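Local atomic coordinates of hydrazine synthase alpha subunit (PDB entry 5C2V), a protein that catalyses, within the hydrazine synthase complex, the condensation of hydroxylamine with ammonia to give hydrazine, the second half-reaction of the enzyme. Residues I221-L233 with N238-R250. Numbering follows the deposited sequence.
With HEC (heme c), chain B.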
ATOM      1  N   ILE D 221       8.264  27.802  17.645  1.00 51.50           N
ATOM      2  CA  ILE D 221       8.305  27.995  16.198  1.00 57.83           C
ATOM      3  C   ILE D 221       7.523  26.965  15.371  1.00 59.39           C
ATOM      4  O   ILE D 221       7.294  27.179  14.181  1.00 59.69           O
ATOM      5  CB  ILE D 221       9.761  27.998  15.699  1.00 43.53           C
ATOM      6  CG1 ILE D 221      10.405  26.629  15.943  1.00 44.97           C
ATOM      7  CG2 ILE D 221      10.551  29.097  16.388  1.00 61.97           C
ATOM      8  CD1 ILE D 221      11.855  26.554  15.522  1.00 38.43           C
ATOM      9  N   THR D 222       7.108  25.861  15.990  1.00 65.74           N
ATOM     10  CA  THR D 222       6.374  24.813  15.271  1.00 62.49           C
ATOM     11  C   THR D 222       5.123  24.396  16.034  1.00 57.21           C
ATOM     12  O   THR D 222       5.186  24.088  17.217  1.00 74.02           O
ATOM     13  CB  THR D 222       7.242  23.563  15.016  1.00 52.35           C
ATOM     14  OG1 THR D 222       7.632  22.980  16.267  1.00 63.64           O
ATOM     15  CG2 THR D 222       8.483  23.918  14.207  1.00 46.16           C
ATOM     16  N   TYR D 223       3.981  24.458  15.360  1.00 54.07           N
ATOM     17  CA  TYR D 223       2.685  24.203  15.986  1.00 61.57           C
ATOM     18  C   TYR D 223       2.018  22.840  15.719  1.00 62.90           C
ATOM     19  O   TYR D 223       0.854  22.649  16.075  1.00 70.06           O
ATOM     20  CB  TYR D 223       1.760  25.363  15.636  1.00 60.23           C
ATOM     21  CG  TYR D 223       2.283  26.605  16.314  1.00 71.97           C
ATOM     22  CD1 TYR D 223       3.144  27.474  15.655  1.00 70.81           C
ATOM     23  CD2 TYR D 223       1.994  26.859  17.647  1.00 76.39           C
ATOM     24  CE1 TYR D 223       3.657  28.588  16.290  1.00 66.24           C
ATOM     25  CE2 TYR D 223       2.498  27.969  18.289  1.00 76.18           C
ATOM     26  CZ  TYR D 223       3.330  28.831  17.608  1.00 70.22           C
ATOM     27  OH  TYR D 223       3.834  29.938  18.251  1.00 70.31           O
ATOM     28  N   ASN D 224       2.738  21.917  15.082  1.00 62.78           N
ATOM     29  CA  ASN D 224       2.211  20.584  14.753  1.00 46.62           C
ATOM     30  C   ASN D 224       1.533  19.881  15.935  1.00 53.07           C
ATOM     31  O   ASN D 224       2.045  19.890  17.055  1.00 58.94           O
ATOM     32  CB  ASN D 224       3.343  19.694  14.224  1.00 41.46           C
ATOM     33  CG  ASN D 224       2.841  18.391  13.611  1.00 51.47           C
ATOM     34  OD1 ASN D 224       1.657  18.064  13.685  1.00 48.97           O
ATOM     35  ND2 ASN D 224       3.756  17.633  13.015  1.00 41.08           N
ATOM     36  N   LEU D 225       0.376  19.276  15.667  1.00 50.44           N
ATOM     37  CA  LEU D 225      -0.399  18.580  16.695  1.00 48.51           C
ATOM     38  C   LEU D 225       0.225  17.244  17.084  1.00 47.75           C
ATOM     39  O   LEU D 225      -0.133  16.655  18.105  1.00 44.08           O
ATOM     40  CB  LEU D 225      -1.840  18.365  16.228  1.00 49.26           C
ATOM     41  CG  LEU D 225      -2.780  19.556  16.421  1.00 46.69           C
ATOM     42  CD1 LEU D 225      -4.184  19.230  15.941  1.00 59.88           C
ATOM     43  CD2 LEU D 225      -2.801  19.976  17.881  1.00 53.01           C
ATOM     44  N   SER D 226       1.153  16.764  16.264  1.00 48.73           N
ATOM     45  CA  SER D 226       1.956  15.604  16.627  1.00 45.40           C
ATOM     46  C   SER D 226       3.398  16.046  16.825  1.00 50.23           C
ATOM     47  O   SER D 226       3.724  17.219  16.646  1.00 70.05           O
ATOM     48  CB  SER D 226       1.860  14.507  15.566  1.00 71.12           C
ATOM     49  OG  SER D 226       0.618  13.827  15.651  1.00 49.97           O
ATOM     50  N   SER D 227       4.261  15.105  17.185  1.00 43.79           N
ATOM     51  CA  SER D 227       5.605  15.444  17.640  1.00 60.44           C
ATOM     52  C   SER D 227       6.565  15.864  16.527  1.00 62.98           C
ATOM     53  O   SER D 227       6.743  15.152  15.539  1.00 55.12           O
ATOM     54  CB  SER D 227       6.204  14.261  18.402  1.00 48.63           C
ATOM     55  OG  SER D 227       5.477  13.999  19.589  1.00 66.50           O
ATOM     56  N   ASN D 228       7.173  17.032  16.707  1.00 63.73           N
ATOM     57  CA  ASN D 228       8.328  17.445  15.916  1.00 57.86           C
ATOM     58  C   ASN D 228       9.579  17.296  16.769  1.00 60.68           C
ATOM     59  O   ASN D 228       9.608  17.752  17.912  1.00 57.54           O
ATOM     60  CB  ASN D 228       8.182  18.886  15.426  1.00 69.27           C
ATOM     61  CG  ASN D 228       7.189  19.020  14.291  1.00 64.13           C
ATOM     62  OD1 ASN D 228       6.957  18.074  13.541  1.00 76.52           O
ATOM     63  ND2 ASN D 228       6.604  20.204  14.154  1.00 51.78           N
ATOM     64  N   PHE D 229      10.610  16.656  16.228  1.00 38.42           N
ATOM     65  CA  PHE D 229      11.771  16.323  17.046  1.00 35.62           C
ATOM     66  C   PHE D 229      13.075  16.194  16.268  1.00 43.66           C
ATOM     67  O   PHE D 229      13.099  16.301  15.042  1.00 45.75           O
ATOM     68  CB  PHE D 229      11.503  15.021  17.803  1.00 59.12           C
ATOM     69  CG  PHE D 229      11.188  13.850  16.910  1.00 43.86           C
ATOM     70  CD1 PHE D 229       9.894  13.628  16.464  1.00 50.86           C
ATOM     71  CD2 PHE D 229      12.182  12.964  16.530  1.00 55.22           C
ATOM     72  CE1 PHE D 229       9.602  12.551  15.648  1.00 52.02           C
ATOM     73  CE2 PHE D 229      11.896  11.884  15.714  1.00 57.73           C
ATOM     74  CZ  PHE D 229      10.603  11.678  15.274  1.00 53.75           C
ATOM     75  N   ASP D 230      14.150  15.941  17.012  1.00 48.71           N
ATOM     76  CA  ASP D 230      15.501  15.795  16.471  1.00 57.91           C
ATOM     77  C   ASP D 230      15.908  16.907  15.501  1.00 58.73           C
ATOM     78  O   ASP D 230      16.133  16.648  14.319  1.00 62.62           O
ATOM     79  CB  ASP D 230      15.639  14.436  15.781  1.00 55.56           C
ATOM     80  CG  ASP D 230      15.574  13.279  16.760  1.00 72.78           C
ATOM     81  OD1 ASP D 230      15.200  13.510  17.930  1.00 69.55           O
ATOM     82  OD2 ASP D 230      15.890  12.139  16.362  1.00 56.34           O
ATOM     83  N   PRO D 231      16.013  18.151  16.001  1.00 66.42           N
ATOM     84  CA  PRO D 231      16.428  19.266  15.144  1.00 59.12           C
ATOM     85  C   PRO D 231      17.928  19.252  14.852  1.00 52.06           C
ATOM     86  O   PRO D 231      18.718  18.845  15.703  1.00 53.75           O
ATOM     87  CB  PRO D 231      16.043  20.496  15.966  1.00 54.75           C
ATOM     88  CG  PRO D 231      16.161  20.040  17.376  1.00 65.37           C
ATOM     89  CD  PRO D 231      15.753  18.590  17.385  1.00 60.51           C
ATOM     90  N   TRP D 232      18.307  19.695  13.657  1.00 50.86           N
ATOM     91  CA  TRP D 232      19.710  19.746  13.259  1.00 58.23           C
ATOM     92  C   TRP D 232      19.927  20.907  12.289  1.00 60.28           C
ATOM     93  O   TRP D 232      19.037  21.738  12.104  1.00 55.40           O
ATOM     94  CB  TRP D 232      20.145  18.417  12.636  1.00 42.61           C
ATOM     95  CG  TRP D 232      21.629  18.177  12.669  1.00 50.69           C
ATOM     96  CD1 TRP D 232      22.457  18.011  11.595  1.00 50.02           C
ATOM     97  CD2 TRP D 232      22.462  18.085  13.833  1.00 57.11           C
ATOM     98  NE1 TRP D 232      23.749  17.816  12.019  1.00 50.96           N
ATOM     99  CE2 TRP D 232      23.780  17.857  13.388  1.00 52.94           C
ATOM    100  CE3 TRP D 232      22.220  18.170  15.209  1.00 57.42           C
ATOM    101  CZ2 TRP D 232      24.851  17.714  14.267  1.00 49.14           C
ATOM    102  CZ3 TRP D 232      23.286  18.028  16.081  1.00 47.73           C
ATOM    103  CH2 TRP D 232      24.584  17.803  15.606  1.00 45.56           C
ATOM    104  N   LEU D 233      21.104  20.971  11.676  1.00 49.30           N
ATOM    105  CA  LEU D 233      21.451  22.098  10.817  1.00 62.24           C
ATOM    106  C   LEU D 233      21.568  21.718   9.343  1.00 47.12           C
ATOM    107  O   LEU D 233      22.176  20.706   8.996  1.00 47.44           O
ATOM    108  CB  LEU D 233      22.764  22.730  11.287  1.00 61.05           C
ATOM    109  CG  LEU D 233      22.802  23.198  12.744  1.00 50.32           C
ATOM    110  CD1 LEU D 233      24.184  23.720  13.109  1.00 43.46           C
ATOM    111  CD2 LEU D 233      21.738  24.256  12.994  1.00 44.06           C
ATOM    112  N   ASN D 238      19.281  26.340   7.663  1.00 69.92           N
ATOM    113  CA  ASN D 238      17.948  26.102   8.210  1.00 63.39           C
ATOM    114  C   ASN D 238      17.939  24.927   9.189  1.00 68.45           C
ATOM    115  O   ASN D 238      18.971  24.294   9.420  1.00 57.23           O
ATOM    116  CB  ASN D 238      16.944  25.859   7.084  1.00 64.00           C
ATOM    117  CG  ASN D 238      16.916  26.993   6.079  1.00 61.75           C
ATOM    118  OD1 ASN D 238      16.150  27.947   6.223  1.00 48.71           O
ATOM    119  ND2 ASN D 238      17.756  26.897   5.054  1.00 50.73           N
ATOM    120  N   ILE D 239      16.773  24.641   9.760  1.00 51.78           N
ATOM    121  CA  ILE D 239      16.643  23.582  10.757  1.00 61.14           C
ATOM    122  C   ILE D 239      16.065  22.299  10.163  1.00 62.57           C
ATOM    123  O   ILE D 239      14.928  22.279   9.690  1.00 53.99           O
ATOM    124  CB  ILE D 239      15.752  24.025  11.935  1.00 60.95           C
ATOM    125  CG1 ILE D 239      16.235  25.364  12.499  1.00 69.11           C
ATOM    126  CG2 ILE D 239      15.729  22.957  13.020  1.00 55.70           C
ATOM    127  CD1 ILE D 239      17.648  25.328  13.039  1.00 64.05           C
ATOM    128  N   LEU D 240      16.860  21.235  10.196  1.00 55.40           N
ATOM    129  CA  LEU D 240      16.449  19.926   9.697  1.00 62.67           C
ATOM    130  C   LEU D 240      15.915  19.061  10.833  1.00 73.82           C
ATOM    131  O   LEU D 240      16.572  18.914  11.863  1.00 76.54           O
ATOM    132  CB  LEU D 240      17.625  19.225   9.013  1.00 46.09           C
ATOM    133  CG  LEU D 240      17.402  17.803   8.493  1.00 47.36           C
ATOM    134  CD1 LEU D 240      16.702  17.820   7.144  1.00 37.88           C
ATOM    135  CD2 LEU D 240      18.721  17.049   8.411  1.00 37.37           C
ATOM    136  N   PHE D 241      14.730  18.485  10.651  1.00 52.50           N
ATOM    137  CA  PHE D 241      14.132  17.677  11.710  1.00 58.60           C
ATOM    138  C   PHE D 241      13.110  16.660  11.209  1.00 58.66           C
ATOM    139  O   PHE D 241      12.821  16.576  10.014  1.00 54.92           O
ATOM    140  CB  PHE D 241      13.478  18.586  12.757  1.00 56.26           C
ATOM    141  CG  PHE D 241      12.345  19.420  12.222  1.00 53.57           C
ATOM    142  CD1 PHE D 241      12.596  20.592  11.527  1.00 54.65           C
ATOM    143  CD2 PHE D 241      11.029  19.041  12.432  1.00 47.05           C
ATOM    144  CE1 PHE D 241      11.557  21.362  11.039  1.00 44.43           C
ATOM    145  CE2 PHE D 241       9.985  19.809  11.948  1.00 52.62           C
ATOM    146  CZ  PHE D 241      10.251  20.971  11.251  1.00 38.28           C
ATOM    147  N   SER D 242      12.568  15.891  12.150  1.00 59.13           N
ATOM    148  CA  SER D 242      11.565  14.877  11.851  1.00 44.54           C
ATOM    149  C   SER D 242      10.183  15.354  12.273  1.00 46.19           C
ATOM    150  O   SER D 242      10.017  15.947  13.339  1.00 55.75           O
ATOM    151  CB  SER D 242      11.902  13.559  12.551  1.00 44.64           C
ATOM    152  OG  SER D 242      13.179  13.082  12.165  1.00 48.19           O
ATOM    153  N   SER D 243       9.191  15.090  11.431  1.00 39.30           N
ATOM    154  CA  SER D 243       7.828  15.522  11.692  1.00 54.81           C
ATOM    155  C   SER D 243       6.853  14.363  11.552  1.00 71.47           C
ATOM    156  O   SER D 243       6.896  13.616  10.575  1.00 51.48           O
ATOM    157  CB  SER D 243       7.434  16.655  10.743  1.00 49.93           C
ATOM    158  OG  SER D 243       6.145  17.156  11.052  1.00 46.26           O
ATOM    159  N   VAL D 244       5.969  14.213  12.530  1.00 54.38           N
ATOM    160  CA  VAL D 244       4.961  13.171  12.461  1.00 52.56           C
ATOM    161  C   VAL D 244       3.696  13.735  11.837  1.00 57.83           C
ATOM    162  O   VAL D 244       3.014  14.559  12.447  1.00 50.12           O
ATOM    163  CB  VAL D 244       4.637  12.599  13.856  1.00 54.93           C
ATOM    164  CG1 VAL D 244       3.514  11.576  13.766  1.00 63.53           C
ATOM    165  CG2 VAL D 244       5.878  11.985  14.483  1.00 44.37           C
ATOM    166  N   GLN D 245       3.374  13.296  10.625  1.00 50.18           N
ATOM    167  CA  GLN D 245       2.122  13.718  10.025  1.00 57.54           C
ATOM    168  C   GLN D 245       1.123  12.578  10.171  1.00 63.69           C
ATOM    169  O   GLN D 245       1.135  11.605   9.407  1.00 59.30           O
ATOM    170  CB  GLN D 245       2.330  14.092   8.556  1.00 56.59           C
ATOM    171  CG  GLN D 245       3.433  15.122   8.334  1.00 46.60           C
ATOM    172  CD  GLN D 245       3.036  16.514   8.788  1.00 53.83           C
ATOM    173  OE1 GLN D 245       1.905  16.949   8.577  1.00 53.41           O
ATOM    174  NE2 GLN D 245       3.967  17.217   9.423  1.00 60.66           N
ATOM    175  N   ALA D 246       0.276  12.718  11.187  1.00 66.47           N
ATOM    176  CA  ALA D 246      -0.768  11.755  11.512  1.00 39.01           C
ATOM    177  C   ALA D 246      -2.192  12.203  11.177  1.00 41.29           C
ATOM    178  O   ALA D 246      -3.134  11.458  11.448  1.00 68.12           O
ATOM    179  CB  ALA D 246      -0.680  11.388  12.987  1.00 51.86           C
ATOM    180  N   ASN D 247      -2.357  13.401  10.616  1.00 38.69           N
ATOM    181  CA  ASN D 247      -3.667  14.065  10.626  1.00 35.44           C
ATOM    182  C   ASN D 247      -4.785  13.204  10.049  1.00 45.76           C
ATOM    183  O   ASN D 247      -4.738  12.797   8.894  1.00 52.30           O
ATOM    184  CB  ASN D 247      -3.598  15.390   9.856  1.00 32.79           C
ATOM    185  CG  ASN D 247      -4.909  16.169   9.901  1.00 50.79           C
ATOM    186  OD1 ASN D 247      -5.784  15.896  10.724  1.00 57.52           O
ATOM    187  ND2 ASN D 247      -5.045  17.147   9.011  1.00 47.88           N
ATOM    188  N   GLY D 248      -5.807  12.970  10.866  1.00 57.19           N
ATOM    189  CA  GLY D 248      -6.922  12.119  10.495  1.00 59.03           C
ATOM    190  C   GLY D 248      -6.555  10.734   9.994  1.00 53.57           C
ATOM    191  O   GLY D 248      -5.729  10.033  10.582  1.00 44.83           O
ATOM    192  N   SER D 249      -7.175  10.354   8.882  1.00 50.33           N
ATOM    193  CA  SER D 249      -7.041   9.026   8.291  1.00 50.79           C
ATOM    194  C   SER D 249      -5.881   8.967   7.300  1.00 46.07           C
ATOM    195  O   SER D 249      -5.737   7.996   6.558  1.00 53.97           O
ATOM    196  CB  SER D 249      -8.346   8.614   7.606  1.00 45.16           C
ATOM    197  OG  SER D 249      -8.663   9.491   6.540  1.00 41.90           O
ATOM    198  N   ARG D 250      -5.084  10.031   7.279  1.00 43.45           N
ATOM    199  CA  ARG D 250      -3.973  10.188   6.343  1.00 38.84           C
ATOM    200  C   ARG D 250      -3.039   8.983   6.266  1.00 39.97           C
ATOM    201  O   ARG D 250      -2.719   8.363   7.281  1.00 56.29           O
ATOM    202  CB  ARG D 250      -3.147  11.417   6.726  1.00 52.90           C
ATOM    203  CG  ARG D 250      -2.193  11.885   5.653  1.00 71.54           C
ATOM    204  CD  ARG D 250      -1.194  12.892   6.193  1.00 39.68           C
ATOM    205  NE  ARG D 250       0.139  12.311   6.320  1.00 40.23           N
ATOM    206  CZ  ARG D 250       0.980  12.151   5.303  1.00 44.89           C
ATOM    207  NH1 ARG D 250       0.625  12.528   4.083  1.00 41.01           N
ATOM    208  NH2 ARG D 250       2.175  11.613   5.503  1.00 52.13           N
TER
HETATM  209 FE   HEC B 905      -0.501  21.511   0.741  1.00 48.54          FE
HETATM  210  CHA HEC B 905       0.545  18.427   1.887  1.00 67.93           C
HETATM  211  CHB HEC B 905       2.023  23.007   2.513  1.00 51.37           C
HETATM  212  CHC HEC B 905      -1.765  24.623  -0.062  1.00 55.11           C
HETATM  213  CHD HEC B 905      -3.162  20.048  -0.852  1.00 57.58           C
HETATM  214  NA  HEC B 905       1.002  20.842   1.964  1.00 50.11           N
HETATM  215  C1A HEC B 905       1.251  19.529   2.312  1.00 53.49           C
HETATM  216  C2A HEC B 905       2.389  19.507   3.205  1.00 53.17           C
HETATM  217  C3A HEC B 905       2.798  20.766   3.383  1.00 61.40           C
HETATM  218  C4A HEC B 905       1.935  21.634   2.605  1.00 59.62           C
HETATM  219  CMA HEC B 905       3.984  21.225   4.259  1.00 46.79           C
HETATM  220  CAA HEC B 905       3.003  18.239   3.838  1.00 41.94           C
HETATM  221  CBA HEC B 905       4.232  17.802   3.045  1.00 45.38           C
HETATM  222  CGA HEC B 905       3.840  17.313   1.674  1.00 58.95           C
HETATM  223  O1A HEC B 905       4.461  17.760   0.676  1.00 62.20           O
HETATM  224  O2A HEC B 905       2.906  16.478   1.574  1.00 66.99           O
HETATM  225  NB  HEC B 905      -0.045  23.475   1.263  1.00 71.76           N
HETATM  226  C1B HEC B 905       1.193  23.822   1.774  1.00 54.23           C
HETATM  227  C2B HEC B 905       1.465  25.191   1.386  1.00 69.38           C
HETATM  228  C3B HEC B 905       0.426  25.644   0.683  1.00 62.03           C
HETATM  229  C4B HEC B 905      -0.549  24.573   0.587  1.00 58.13           C
HETATM  230  CMB HEC B 905       2.736  25.995   1.737  1.00 43.09           C
HETATM  231  CAB HEC B 905       0.309  27.060   0.075  1.00 38.59           C
HETATM  232  CBB HEC B 905      -0.830  27.838   0.772  1.00 38.39           C
HETATM  233  NC  HEC B 905      -2.131  22.210  -0.318  1.00 46.91           N
HETATM  234  C1C HEC B 905      -2.518  23.532  -0.436  1.00 63.74           C
HETATM  235  C2C HEC B 905      -3.797  23.565  -1.116  1.00 58.70           C
HETATM  236  C3C HEC B 905      -4.228  22.307  -1.234  1.00 52.51           C
HETATM  237  C4C HEC B 905      -3.160  21.425  -0.799  1.00 55.43           C
HETATM  238  CMC HEC B 905      -4.660  24.828  -1.332  1.00 44.58           C
HETATM  239  CAC HEC B 905      -5.577  21.875  -1.850  1.00 42.05           C
HETATM  240  CBC HEC B 905      -6.455  21.224  -0.759  1.00 51.78           C
HETATM  241  ND  HEC B 905      -1.204  19.545   0.556  1.00 70.58           N
HETATM  242  C1D HEC B 905      -2.324  19.186  -0.186  1.00 49.37           C
HETATM  243  C2D HEC B 905      -2.480  17.751  -0.149  1.00 51.61           C
HETATM  244  C3D HEC B 905      -1.313  17.244   0.706  1.00 60.05           C
HETATM  245  C4D HEC B 905      -0.584  18.426   1.101  1.00 55.98           C
HETATM  246  CMD HEC B 905      -3.583  16.917  -0.836  1.00 44.49           C
HETATM  247  CAD HEC B 905      -0.982  15.786   1.086  1.00 55.11           C
HETATM  248  CBD HEC B 905      -2.091  15.251   1.984  1.00 41.68           C
HETATM  249  CGD HEC B 905      -1.806  13.819   2.339  1.00 54.79           C
HETATM  250  O1D HEC B 905      -2.713  13.163   2.909  1.00 57.99           O
HETATM  251  O2D HEC B 905      -0.681  13.333   2.047  1.00 42.45           O
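The first two strands of a four-stranded propeller blade, 228-233 and 239-245, form an antiparallel beta hairpin whose second strand runs on into a loop meeting the heme c ligated by Tyr564. Phe229 and Ser242 are a hydrogen-bonded pair: Phe229 N gives to Ser242 O and Ser242 N to Phe229 O, each at 3.0 Å. Beyond them a beta bulge shifts the register by one, and the pairing resumes where Leu240 N reaches Trp232 O at 2.9 Å. The Phe229 ring, its CG set between the backbone N and the carbonyl carbon (chi1 58°), lies over Ser242, whose CB makes a CH-pi contact 3.8 Å from the ring centroid; Val244 CG2 meets the ring edge. Ser242 OG bonds to Arg286 O of the next blade.

Another backbone bond, Val244 N to Ser227 O, follows beyond Asn228, where side chains join in. Asn228 OD1 accepts from Ser243 OG (2.8 Å), in the carbonyl plane, and from Asn224 ND2, above it. Asn224 ND2 also donates to Val244 O at 3.2 Å, while Asn224 OD1 takes Ser226 N in an Asx turn, fixing both ends of the buried amide. After a type II' turn from Asn247 to Arg250, the Arg250 guanidinium edge faces heme propionate oxygen O2D, NH1 closest. Such a four-stranded antiparallel blade is the repeating unit of a beta-propeller; here its loop also lines a heme pocket.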